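Local structure of cellulase (Soil metagenome, 5I2U) at residues W199-H204 with E229-D234; F223-H228 with K268-W273; D234-A239 with I244-S249; G260-E265 with G315-N320; A283-V286 with N290-C293. The protein probably hydrolyses the beta-1,4-glucosidic bonds of cellulose, as a salt-tolerant member of glycoside hydrolase family 5 built on a TIM barrel. One frame throughout, in Å; residues are numbered along the deposited sequence. Where two conformers were deposited one is given.

Contact 1 (W199-H204 with E229-D234); sequences WDQDLH and EAWLRD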
# COMPACT_ATOMS: atom_id res chain seq x y z
N TRP A 199 9.64 0.12 -10.14
CA TRP A 199 9.16 0.37 -8.77
C TRP A 199 7.95 1.30 -8.77
O TRP A 199 7.89 2.25 -8.00
CB TRP A 199 10.32 0.89 -7.91
CG TRP A 199 11.51 -0.02 -8.04
CD1 TRP A 199 11.68 -1.23 -7.44
CD2 TRP A 199 12.65 0.17 -8.90
NE1 TRP A 199 12.88 -1.79 -7.82
CE2 TRP A 199 13.49 -0.95 -8.72
CE3 TRP A 199 13.05 1.19 -9.78
CZ2 TRP A 199 14.71 -1.09 -9.39
CZ3 TRP A 199 14.27 1.06 -10.44
CH2 TRP A 199 15.09 -0.08 -10.25
N ASP A 200 6.99 0.99 -9.64
CA ASP A 200 5.79 1.81 -9.84
C ASP A 200 6.13 3.28 -10.17
O ASP A 200 5.53 4.20 -9.61
CB ASP A 200 4.85 1.71 -8.64
CG ASP A 200 4.70 0.29 -8.13
OD1 ASP A 200 4.38 -0.61 -8.94
OD2 ASP A 200 4.91 0.07 -6.92
N GLN A 201 7.08 3.48 -11.09
CA GLN A 201 7.40 4.82 -11.63
C GLN A 201 6.96 5.02 -13.09
O GLN A 201 6.85 6.15 -13.53
CB GLN A 201 8.90 5.09 -11.52
CG GLN A 201 9.41 5.20 -10.08
CD GLN A 201 10.92 5.17 -9.99
OE1 GLN A 201 11.62 5.45 -10.96
NE2 GLN A 201 11.43 4.80 -8.82
N ASP A 202 6.66 3.93 -13.81
CA ASP A 202 6.36 4.02 -15.25
C ASP A 202 4.87 4.18 -15.54
O ASP A 202 4.31 3.45 -16.35
CB ASP A 202 6.93 2.82 -15.99
CG ASP A 202 8.43 2.76 -15.92
OD1 ASP A 202 9.04 3.79 -15.56
OD2 ASP A 202 9.02 1.70 -16.23
N LEU A 203 4.26 5.18 -14.92
CA LEU A 203 2.86 5.51 -15.16
C LEU A 203 2.63 6.05 -16.57
O LEU A 203 1.55 5.85 -17.13
CB LEU A 203 2.36 6.53 -14.13
CG LEU A 203 2.29 6.10 -12.67
CD1 LEU A 203 1.96 7.31 -11.82
CD2 LEU A 203 1.27 5.00 -12.46
N HIS A 204 3.60 6.78 -17.10
CA HIS A 204 3.61 7.19 -18.52
C HIS A 204 3.48 6.03 -19.54
O HIS A 204 2.89 6.22 -20.61
CB HIS A 204 4.87 8.03 -18.83
CG HIS A 204 6.13 7.23 -18.90
ND1 HIS A 204 6.51 6.32 -17.94
CD2 HIS A 204 7.13 7.23 -19.82
CE1 HIS A 204 7.67 5.78 -18.27
NE2 HIS A 204 8.06 6.32 -19.41
N GLU A 229 12.93 13.23 -7.34
CA GLU A 229 12.68 14.67 -7.49
C GLU A 229 11.35 14.96 -8.20
O GLU A 229 10.52 14.05 -8.38
CB GLU A 229 13.88 15.31 -8.20
CG GLU A 229 15.17 15.18 -7.40
CD GLU A 229 16.36 15.85 -8.04
OE1 GLU A 229 16.31 16.14 -9.26
OE2 GLU A 229 17.35 16.06 -7.31
N ALA A 230 11.13 16.22 -8.56
CA ALA A 230 9.85 16.71 -9.12
C ALA A 230 9.31 15.99 -10.36
O ALA A 230 8.11 15.93 -10.55
CB ALA A 230 9.96 18.21 -9.41
N TRP A 231 10.20 15.44 -11.19
CA TRP A 231 9.78 14.71 -12.38
C TRP A 231 8.68 13.66 -12.12
O TRP A 231 7.71 13.58 -12.88
CB TRP A 231 10.98 14.06 -13.09
CG TRP A 231 11.76 13.06 -12.28
CD1 TRP A 231 12.85 13.31 -11.49
CD2 TRP A 231 11.55 11.64 -12.22
NE1 TRP A 231 13.31 12.15 -10.93
CE2 TRP A 231 12.53 11.11 -11.36
CE3 TRP A 231 10.62 10.77 -12.81
CZ2 TRP A 231 12.61 9.74 -11.07
CZ3 TRP A 231 10.69 9.41 -12.52
CH2 TRP A 231 11.69 8.91 -11.66
N LEU A 232 8.81 12.90 -11.03
CA LEU A 232 7.89 11.82 -10.71
C LEU A 232 6.46 12.32 -10.41
O LEU A 232 5.47 11.68 -10.80
CB LEU A 232 8.44 10.97 -9.55
CG LEU A 232 7.68 9.71 -9.10
CD1 LEU A 232 7.26 8.83 -10.27
CD2 LEU A 232 8.52 8.91 -8.12
N ARG A 233 6.37 13.47 -9.73
CA ARG A 233 5.08 14.15 -9.51
C ARG A 233 4.45 14.64 -10.82
O ARG A 233 3.23 14.55 -11.00
CB ARG A 233 5.25 15.34 -8.58
CG ARG A 233 5.61 14.99 -7.15
CD ARG A 233 5.43 16.22 -6.25
NE ARG A 233 6.44 17.25 -6.53
CZ ARG A 233 7.64 17.35 -5.96
NH1 ARG A 233 8.06 16.47 -5.04
NH2 ARG A 233 8.45 18.35 -6.31
N ASP A 234 5.30 15.15 -11.72
CA ASP A 234 4.87 15.67 -13.03
C ASP A 234 4.41 14.53 -13.93
O ASP A 234 3.36 14.63 -14.58
CB ASP A 234 6.01 16.43 -13.73
CG ASP A 234 6.39 17.71 -13.01
OD1 ASP A 234 5.51 18.38 -12.44
OD2 ASP A 234 7.58 18.09 -13.06
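The amide of Q201 and the indole of W231 stand steeply to one another, their planes 70° apart, and they meet where the amide oxygen arrives at the rim of the ring. Q201 OE1 lies near the plane of the indole, 3.5 Å from W231 CH2, the far corner of the six-membered ring; the amide is thus turned across the ring edge and does not lie over a face. On the glutamine side, CG is set beside the backbone N (chi1 -66°) and the chain runs on extended, which carries the amide out to the indole. The tryptophan begins from the less roomy setting between its own N and carbonyl carbon (chi1 60°), and one indole face then rests against CB of the next residue, L232. Lower on the glutamine chain, Q201 CG faces the L232 methyl CD1 at 4.2 Å, a loose apolar touch that suits the aliphatic part of a glutamine. L232 also packs on M221 and F223 of strand 217-224, while Q201, between helices 197-200 and 203-208, meets it at the start of helix 230-241. The backbone O of Q201 also accepts from R235 NH1 of that helix. Since no hydrogen bond joins the two segments, attraction probably rests on dispersion and on the mild pull between a partly negative amide oxygen and the partly positive C-H edge of the indole.

Contact 2 (F223-H228 with K268-W273); sequences FYAATH and KTYVDW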
# COMPACT_ATOMS: atom_id res chain seq x y z
N PHE A 223 7.14 6.62 -4.12
CA PHE A 223 8.18 7.64 -4.07
C PHE A 223 8.90 7.62 -2.73
O PHE A 223 8.32 7.27 -1.71
CB PHE A 223 7.60 9.04 -4.34
CG PHE A 223 6.76 9.57 -3.22
CD1 PHE A 223 7.36 10.22 -2.13
CD2 PHE A 223 5.39 9.44 -3.24
CE1 PHE A 223 6.59 10.69 -1.08
CE2 PHE A 223 4.62 9.92 -2.20
CZ PHE A 223 5.21 10.55 -1.12
N TYR A 224 10.15 8.08 -2.74
CA TYR A 224 11.00 8.23 -1.57
C TYR A 224 11.59 9.62 -1.72
O TYR A 224 12.36 9.89 -2.64
CB TYR A 224 12.03 7.12 -1.48
CG TYR A 224 11.35 5.89 -0.94
CD1 TYR A 224 10.62 5.05 -1.79
CD2 TYR A 224 11.31 5.64 0.42
CE1 TYR A 224 9.92 3.96 -1.29
CE2 TYR A 224 10.62 4.54 0.92
CZ TYR A 224 9.92 3.71 0.06
OH TYR A 224 9.24 2.63 0.56
N ALA A 225 11.16 10.51 -0.83
CA ALA A 225 11.28 11.95 -1.03
C ALA A 225 12.71 12.48 -1.13
O ALA A 225 12.94 13.52 -1.76
CB ALA A 225 10.50 12.70 0.04
N ALA A 226 13.67 11.79 -0.52
CA ALA A 226 15.08 12.22 -0.57
C ALA A 226 15.81 11.82 -1.86
O ALA A 226 16.93 12.25 -2.09
CB ALA A 226 15.83 11.70 0.65
N THR A 227 15.18 10.97 -2.68
CA THR A 227 15.76 10.48 -3.93
C THR A 227 15.01 11.01 -5.15
O THR A 227 15.62 11.57 -6.06
CB THR A 227 15.73 8.95 -3.97
OG1 THR A 227 16.36 8.44 -2.79
CG2 THR A 227 16.46 8.40 -5.21
N HIS A 228 13.69 10.81 -5.16
CA HIS A 228 12.89 11.04 -6.34
C HIS A 228 12.41 12.49 -6.37
O HIS A 228 11.61 12.91 -5.53
CB HIS A 228 11.73 10.03 -6.40
CG HIS A 228 12.19 8.60 -6.48
ND1 HIS A 228 11.75 7.62 -5.62
CD2 HIS A 228 13.06 8.00 -7.31
CE1 HIS A 228 12.32 6.47 -5.92
NE2 HIS A 228 13.13 6.68 -6.94
N LYS A 268 7.16 17.02 2.99
CA LYS A 268 6.06 17.98 3.00
C LYS A 268 5.55 18.34 1.60
O LYS A 268 4.34 18.51 1.42
CB LYS A 268 6.42 19.25 3.75
CG LYS A 268 5.34 20.32 3.65
CD LYS A 268 5.30 21.26 4.83
CE LYS A 268 4.19 22.29 4.66
NZ LYS A 268 4.45 23.51 5.47
N THR A 269 6.47 18.51 0.64
CA THR A 269 6.11 18.89 -0.74
C THR A 269 5.24 17.80 -1.36
O THR A 269 4.17 18.09 -1.91
CB THR A 269 7.36 19.10 -1.59
OG1 THR A 269 8.16 20.14 -1.03
CG2 THR A 269 6.99 19.46 -3.03
N TYR A 270 5.68 16.56 -1.23
CA TYR A 270 4.92 15.40 -1.72
C TYR A 270 3.57 15.25 -1.06
O TYR A 270 2.56 15.09 -1.74
CB TYR A 270 5.73 14.10 -1.54
CG TYR A 270 6.62 13.73 -2.71
CD1 TYR A 270 6.08 13.09 -3.84
CD2 TYR A 270 7.99 13.96 -2.69
CE1 TYR A 270 6.88 12.73 -4.90
CE2 TYR A 270 8.80 13.59 -3.75
CZ TYR A 270 8.23 12.98 -4.86
OH TYR A 270 9.02 12.61 -5.91
N VAL A 271 3.52 15.32 0.27
CA VAL A 271 2.24 15.19 0.97
C VAL A 271 1.26 16.30 0.57
O VAL A 271 0.08 16.02 0.31
CB VAL A 271 2.40 15.12 2.50
CG1 VAL A 271 1.04 15.14 3.20
CG2 VAL A 271 3.14 13.84 2.88
N ASP A 272 1.74 17.54 0.50
CA ASP A 272 0.89 18.66 0.08
C ASP A 272 0.38 18.48 -1.35
O ASP A 272 -0.78 18.76 -1.63
CB ASP A 272 1.64 20.01 0.24
CG ASP A 272 1.70 20.50 1.69
OD1 ASP A 272 1.04 19.92 2.58
OD2 ASP A 272 2.40 21.49 1.94
N TRP A 273 1.26 18.00 -2.23
CA TRP A 273 0.89 17.70 -3.61
C TRP A 273 -0.18 16.61 -3.67
O TRP A 273 -1.18 16.77 -4.37
CB TRP A 273 2.15 17.32 -4.42
CG TRP A 273 1.85 16.67 -5.71
CD1 TRP A 273 1.42 17.27 -6.86
CD2 TRP A 273 1.96 15.27 -6.01
NE1 TRP A 273 1.25 16.33 -7.85
CE2 TRP A 273 1.58 15.10 -7.36
CE3 TRP A 273 2.33 14.14 -5.26
CZ2 TRP A 273 1.56 13.84 -7.98
CZ3 TRP A 273 2.32 12.90 -5.87
CH2 TRP A 273 1.94 12.75 -7.22
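F223 and Y270 form an offset stack, nearly parallel with 5° between planes and ring centroids 3.9 Å apart. The two side chains come from opposite directions and slide past each other, so that F223 CE1 sits over the root of the tyrosine ring, 3.4 Å from Y270 CG, while Y270 CD1 lies over the middle of the phenylalanine. The guanidinium of R233 covers the opposite face of Y270 in a cation-pi contact, and the tyrosine is sandwiched between a ring and a charge. A smaller apolar touch joins A225 CB to Y270 CD2 at 3.9 Å; a methyl is enough where the loop passes this close to the ring.

These contacts lie at the carboxyl end of barrel strand 217-224, where the chain leaves the sheet of the TIM barrel, and they fasten it to helix 264-276 of the outer layer.

The polar part is a single hydrogen bond: Y270 OH donates to H228 O over 2.6 Å. The oxygen lies near the tyrosine ring plane, but the hydroxyl stands about 60° out of the carbonyl plane of H228. A phenylalanine in place of Y270 could keep the stack but would probably leave the H228 carbonyl without this donor and the loop less firmly tied to the helix. Inside the loop, Y224 O accepts from both T227 N and H228 N, each at 3.0 Å, and Y224 N makes a weak bond to H228 ND1.

Contact 3 (D234-A239 with I244-S249); sequences DRTDEA and IPVFVS. With PO4 (phosphate ion), chain J.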
# COMPACT_ATOMS: atom_id res chain seq x y z
N ASP A 234 5.30 15.15 -11.72
CA ASP A 234 4.87 15.67 -13.03
C ASP A 234 4.41 14.53 -13.93
O ASP A 234 3.36 14.63 -14.58
CB ASP A 234 6.01 16.43 -13.73
CG ASP A 234 6.39 17.71 -13.01
OD1 ASP A 234 5.51 18.38 -12.44
OD2 ASP A 234 7.58 18.09 -13.06
N ARG A 235 5.20 13.45 -13.96
CA ARG A 235 4.80 12.22 -14.64
C ARG A 235 3.47 11.68 -14.11
O ARG A 235 2.61 11.29 -14.89
CB ARG A 235 5.86 11.14 -14.48
CG ARG A 235 5.52 9.87 -15.24
CD ARG A 235 6.61 8.84 -15.07
NE ARG A 235 7.83 9.22 -15.76
CZ ARG A 235 8.93 8.46 -15.83
NH1 ARG A 235 8.98 7.27 -15.24
NH2 ARG A 235 9.99 8.91 -16.50
N THR A 236 3.32 11.65 -12.79
CA THR A 236 2.08 11.16 -12.18
C THR A 236 0.89 12.06 -12.56
O THR A 236 -0.16 11.54 -12.94
CB THR A 236 2.22 11.02 -10.65
OG1 THR A 236 3.25 10.06 -10.35
CG2 THR A 236 0.92 10.56 -10.01
N ASP A 237 1.06 13.38 -12.46
CA ASP A 237 0.01 14.33 -12.88
C ASP A 237 -0.40 14.14 -14.34
O ASP A 237 -1.60 14.13 -14.66
CB ASP A 237 0.47 15.78 -12.67
CG ASP A 237 0.27 16.27 -11.24
OD1 ASP A 237 -0.62 15.77 -10.51
OD2 ASP A 237 1.00 17.20 -10.84
N GLU A 238 0.59 14.00 -15.22
CA GLU A 238 0.36 13.70 -16.65
C GLU A 238 -0.46 12.43 -16.90
O GLU A 238 -1.26 12.40 -17.83
CB GLU A 238 1.70 13.56 -17.37
N ALA A 239 -0.22 11.40 -16.08
CA ALA A 239 -0.98 10.15 -16.18
C ALA A 239 -2.42 10.34 -15.71
O ALA A 239 -3.36 9.90 -16.38
CB ALA A 239 -0.30 9.04 -15.40
N ILE A 244 -5.67 8.05 -15.78
CA ILE A 244 -5.08 6.97 -14.97
C ILE A 244 -5.31 7.26 -13.47
O ILE A 244 -4.76 8.23 -12.95
CB ILE A 244 -3.58 6.82 -15.26
CG1 ILE A 244 -3.32 6.61 -16.77
CG2 ILE A 244 -2.98 5.67 -14.47
CD1 ILE A 244 -4.11 5.48 -17.42
N PRO A 245 -6.13 6.43 -12.79
CA PRO A 245 -6.23 6.59 -11.34
C PRO A 245 -4.94 6.16 -10.64
O PRO A 245 -4.35 5.14 -11.01
CB PRO A 245 -7.39 5.65 -10.95
CG PRO A 245 -8.00 5.18 -12.23
CD PRO A 245 -6.92 5.28 -13.25
N VAL A 246 -4.52 6.94 -9.64
CA VAL A 246 -3.24 6.76 -8.94
C VAL A 246 -3.42 6.66 -7.42
O VAL A 246 -4.00 7.55 -6.80
CB VAL A 246 -2.30 7.94 -9.24
CG1 VAL A 246 -0.99 7.82 -8.45
CG2 VAL A 246 -2.04 8.03 -10.74
N PHE A 247 -2.91 5.58 -6.85
CA PHE A 247 -2.92 5.34 -5.40
C PHE A 247 -1.47 5.10 -5.00
O PHE A 247 -0.83 4.18 -5.51
CB PHE A 247 -3.79 4.11 -5.11
CG PHE A 247 -4.08 3.87 -3.65
CD1 PHE A 247 -3.07 3.50 -2.76
CD2 PHE A 247 -5.38 3.96 -3.17
CE1 PHE A 247 -3.36 3.27 -1.42
CE2 PHE A 247 -5.67 3.73 -1.84
CZ PHE A 247 -4.65 3.38 -0.96
N VAL A 248 -0.95 5.91 -4.09
CA VAL A 248 0.41 5.72 -3.55
C VAL A 248 0.38 4.65 -2.44
O VAL A 248 0.08 4.93 -1.28
CB VAL A 248 0.98 7.07 -3.04
CG1 VAL A 248 2.30 6.88 -2.30
CG2 VAL A 248 1.15 8.03 -4.21
N SER A 249 0.66 3.40 -2.82
CA SER A 249 0.57 2.27 -1.88
C SER A 249 1.83 2.13 -1.02
O SER A 249 1.84 1.38 -0.04
CB SER A 249 0.26 0.96 -2.62
OG SER A 249 1.28 0.64 -3.54
P PO4 J . -6.32 10.46 -8.19
O1 PO4 J . -5.59 10.28 -6.90
O2 PO4 J . -5.59 11.44 -9.08
O3 PO4 J . -7.71 10.98 -7.88
O4 PO4 J . -6.38 9.13 -8.89
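T236 and V246 meet through methyls that their first torsions bring together between helix and strand. In T236 (chi1 -62°) the methyl CG2 lies opposite the backbone N, while the hydroxyl OG1 stays near that N and is hydrogen-bonded to L232 O one turn back. In V246 (chi1 177°) it is CG1 that takes the position opposite N. T236 CG2 consequently reaches V246 CG1 at 3.7 Å, with the other valine methyl, CG2, at 4.0 Å from it. Threonine suits this place because it gives a methyl to the core and returns its hydroxyl to its own helix.

Segments 234-239 and 244-249 are the second half of the beta-alpha-beta unit formed by strand 217-224, helix 230-241 and strand 246-252, the repeating element of the TIM barrel. The turn back to the sheet is tied by I244 N, which donates to A239 O at 3.0 Å, the donor standing 36° out of the carbonyl plane. Beside it A239 CB and I244 CB are 4.0 Å apart; alanine's short side chain lets the branched isoleucine come close. L203 of helix 203-208 lies against both T236 and A239.

At the start of the strand V246 N points almost straight at O4 of a phosphate, 3.0 Å away, an ion probably brought in by the crystallisation liquor. P245 CA lies 3.5 Å from the same oxygen O4.

Contact 4 (G260-E265 with G315-N320); sequences GRLGIE and GKLTRN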
# COMPACT_ATOMS: atom_id res chain seq x y z
N GLY A 260 19.71 6.42 4.33
CA GLY A 260 20.20 7.75 3.98
C GLY A 260 19.40 8.87 4.62
O GLY A 260 18.79 8.69 5.67
N ARG A 261 19.42 10.03 3.96
CA ARG A 261 18.83 11.26 4.49
C ARG A 261 17.32 11.17 4.68
O ARG A 261 16.62 10.48 3.91
CB ARG A 261 19.13 12.42 3.54
CG ARG A 261 18.77 13.81 4.05
CD ARG A 261 19.33 14.88 3.13
NE ARG A 261 18.71 14.83 1.80
CZ ARG A 261 17.63 15.50 1.42
NH1 ARG A 261 17.00 16.36 2.24
NH2 ARG A 261 17.16 15.34 0.18
N LEU A 262 16.82 11.84 5.71
CA LEU A 262 15.39 12.07 5.85
C LEU A 262 15.12 13.44 5.24
O LEU A 262 15.50 14.45 5.80
CB LEU A 262 14.97 12.00 7.33
CG LEU A 262 13.46 12.06 7.62
CD1 LEU A 262 12.69 10.97 6.87
CD2 LEU A 262 13.21 11.95 9.12
N GLY A 263 14.48 13.45 4.07
CA GLY A 263 14.16 14.70 3.37
C GLY A 263 12.85 15.30 3.84
O GLY A 263 11.82 15.14 3.19
N ILE A 264 12.91 16.03 4.95
CA ILE A 264 11.70 16.54 5.61
C ILE A 264 10.90 17.55 4.79
O ILE A 264 9.67 17.47 4.75
CB ILE A 264 12.04 17.13 6.99
CG1 ILE A 264 12.47 15.99 7.91
CG2 ILE A 264 10.85 17.89 7.60
CD1 ILE A 264 13.14 16.43 9.17
N GLU A 265 11.60 18.49 4.15
CA GLU A 265 10.94 19.47 3.29
C GLU A 265 10.35 18.78 2.06
O GLU A 265 9.21 19.05 1.69
CB GLU A 265 11.89 20.62 2.92
CG GLU A 265 12.27 21.43 4.12
CD GLU A 265 12.49 22.89 3.80
OE1 GLU A 265 13.48 23.19 3.11
OE2 GLU A 265 11.65 23.73 4.22
N GLY A 315 9.35 7.97 12.06
CA GLY A 315 8.14 7.55 12.78
C GLY A 315 7.31 8.73 13.26
O GLY A 315 6.11 8.78 13.02
N LYS A 316 7.97 9.67 13.92
CA LYS A 316 7.30 10.88 14.38
C LYS A 316 6.70 11.69 13.23
O LYS A 316 5.55 12.16 13.33
CB LYS A 316 8.28 11.76 15.18
CG LYS A 316 8.68 11.21 16.54
CD LYS A 316 9.58 12.19 17.28
CE LYS A 316 9.90 11.76 18.70
NZ LYS A 316 10.97 10.72 18.73
N LEU A 317 7.48 11.88 12.18
CA LEU A 317 7.04 12.61 11.00
C LEU A 317 5.85 11.93 10.31
O LEU A 317 4.91 12.61 9.86
CB LEU A 317 8.21 12.76 10.03
CG LEU A 317 7.97 13.54 8.74
CD1 LEU A 317 7.44 14.93 9.05
CD2 LEU A 317 9.25 13.62 7.93
N THR A 318 5.89 10.60 10.23
CA THR A 318 4.77 9.81 9.68
C THR A 318 3.51 9.92 10.55
O THR A 318 2.41 10.15 10.05
CB THR A 318 5.15 8.30 9.51
OG1 THR A 318 6.23 8.17 8.58
CG2 THR A 318 3.97 7.49 9.00
N ARG A 319 3.68 9.73 11.85
CA ARG A 319 2.55 9.79 12.78
C ARG A 319 1.88 11.14 12.69
O ARG A 319 0.65 11.21 12.60
CB ARG A 319 3.01 9.51 14.21
CG ARG A 319 1.90 9.46 15.23
CD ARG A 319 2.42 9.08 16.61
NE ARG A 319 1.38 9.21 17.62
CZ ARG A 319 0.99 10.36 18.17
NH1 ARG A 319 1.54 11.53 17.82
NH2 ARG A 319 0.04 10.34 19.09
N ASN A 320 2.67 12.21 12.73
CA ASN A 320 2.14 13.57 12.67
C ASN A 320 1.47 13.85 11.35
O ASN A 320 0.38 14.41 11.34
CB ASN A 320 3.22 14.63 12.93
CG ASN A 320 3.72 14.63 14.36
OD1 ASN A 320 2.99 14.32 15.30
ND2 ASN A 320 4.98 14.99 14.54
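L317 lies against L262 and I264 through its methyl CD2, which does all the close touching. I264 CG1 is the nearer partner, 4.0 Å from L317 CD2, while the methyl CD2 of L262 is a looser neighbour at 4.5 Å from the same leucine atom. With CG opposite the backbone N (chi1 -178°), L317 extends away from its helix and lays its tip across the isoleucine chain. I264 has CG1 beside its own N (chi1 -68°), which offers that methylene to the leucine. No polar bond crosses between the segments, and only 112 Å² is buried in all; aliphatic side chains suit a spot where shape matters more than direction, though I264 remains exposed.

G263 lies between the two aliphatic residues, at the N-cap position of helix 264-276 and at the centre of an inverse gamma turn closed by a weak bond from I264 N to L262 O, 3.2 Å long. L262 also packs on P313 and W314 at the start of helix 313-325. The first turn of helix 264-276 and the loop before it thus meet helix 313-325, a pairing characteristic of a TIM barrel's outer layer.

Contact 5 (A283-V286 with N290-C293); sequences AWSV and NETC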
# COMPACT_ATOMS: atom_id res chain seq x y z
N ALA A 283 2.57 5.29 4.18
CA ALA A 283 3.99 5.48 4.51
C ALA A 283 4.67 4.17 4.93
O ALA A 283 4.06 3.36 5.65
CB ALA A 283 4.12 6.53 5.60
N TRP A 284 5.93 3.99 4.50
CA TRP A 284 6.76 2.78 4.76
C TRP A 284 7.98 3.11 5.65
O TRP A 284 8.66 4.10 5.37
CB TRP A 284 7.27 2.28 3.41
CG TRP A 284 8.22 1.11 3.40
CD1 TRP A 284 9.59 1.16 3.56
CD2 TRP A 284 7.89 -0.26 3.21
NE1 TRP A 284 10.11 -0.11 3.50
CE2 TRP A 284 9.10 -1.00 3.27
CE3 TRP A 284 6.68 -0.95 3.01
CZ2 TRP A 284 9.14 -2.39 3.11
CZ3 TRP A 284 6.72 -2.33 2.85
CH2 TRP A 284 7.95 -3.04 2.89
N SER A 285 8.33 2.33 6.68
CA SER A 285 7.67 1.10 7.14
C SER A 285 7.64 1.04 8.65
O SER A 285 8.56 1.54 9.35
CB SER A 285 8.39 -0.16 6.63
OG SER A 285 9.76 -0.20 6.99
N VAL A 286 6.60 0.36 9.14
CA VAL A 286 6.45 0.08 10.57
C VAL A 286 7.33 -1.13 10.85
O VAL A 286 6.89 -2.28 10.75
CB VAL A 286 4.99 -0.22 10.97
CG1 VAL A 286 4.89 -0.48 12.45
CG2 VAL A 286 4.08 0.94 10.56
N ASN A 290 17.91 -0.83 11.65
CA ASN A 290 18.71 0.40 11.69
C ASN A 290 18.80 1.07 10.33
O ASN A 290 19.87 1.14 9.71
CB ASN A 290 20.13 0.16 12.23
CG ASN A 290 20.90 1.46 12.41
OD1 ASN A 290 20.32 2.50 12.68
ND2 ASN A 290 22.21 1.39 12.24
N GLU A 291 17.66 1.58 9.88
CA GLU A 291 17.53 2.29 8.60
C GLU A 291 16.57 3.46 8.82
O GLU A 291 15.66 3.39 9.66
CB GLU A 291 17.00 1.34 7.50
CG GLU A 291 15.58 0.85 7.77
CD GLU A 291 15.07 -0.23 6.83
OE1 GLU A 291 15.66 -0.44 5.75
OE2 GLU A 291 14.06 -0.87 7.21
N THR A 292 16.79 4.53 8.06
CA THR A 292 15.97 5.74 8.14
C THR A 292 14.47 5.47 7.95
O THR A 292 13.65 6.03 8.69
CB THR A 292 16.45 6.78 7.10
OG1 THR A 292 17.85 6.99 7.26
CG2 THR A 292 15.71 8.11 7.26
N CYS A 293 14.11 4.61 7.00
CA CYS A 293 12.69 4.29 6.73
C CYS A 293 11.98 3.41 7.79
O CYS A 293 10.76 3.26 7.72
CB CYS A 293 12.51 3.65 5.35
SG CYS A 293 12.83 1.86 5.28
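S285 N donates to C293 O at 2.8 Å, a fairly straight bond whose donor lies 22° out of the carbonyl plane. Next to it the C293 sulfur comes in at the edge of the W284 indole, with SG 3.7 Å from W284 CD1 and 75° off the normal of the five-membered ring: a Cys sulfur-aromatic contact from the side. Its first torsion (chi1 83°) turns SG toward the indole, where a small, polarisable thiol fits well.

The peptide bond between W284 and S285 is cis, and S285 CB lies over one face of the indole, 3.3 Å above it and toward the rim. Further out, W284 O is taken by W314 NE1, the S285 hydroxyl pairs with S287, and H130 meets the indole almost parallel. In the loop, E291 OE2 is bonded to S294 OG, while E291 OE1 holds a glycerol that probably came from the crystallisation liquor.

A tryptophan followed by a cis peptide at the carboxyl end of the eighth barrel strand is a hallmark of family 5 glycoside hydrolases, in which that indole commonly lines the substrate cleft; W284 is consistent with this role.

How the contacts relate
Contacts 1, 2 and 3 share the region round helix 230-241. Contacts 1 and 3 have centres only 8 Å apart and also touch where H204 CE1 lies 3.6 Å from R235 NH1; contact 2 joins contact 3 through W273 NE1 and D237 OD2, 3.1 Å apart. Contacts 4 and 5 form a second group, with centres 9 Å apart, and T318 CG2 lies 3.5 Å from A283 CB. Contact 2 bridges the groups: its A226 packs on 260-265, and Y224 OH approaches W284 CD1 of contact 5 at 3.4 Å. Y224 is also bonded to E250 on strand 246-252, the seventh, whose carboxyl end carries the nucleophile in family 5, so this junction probably borders the substrate cleft.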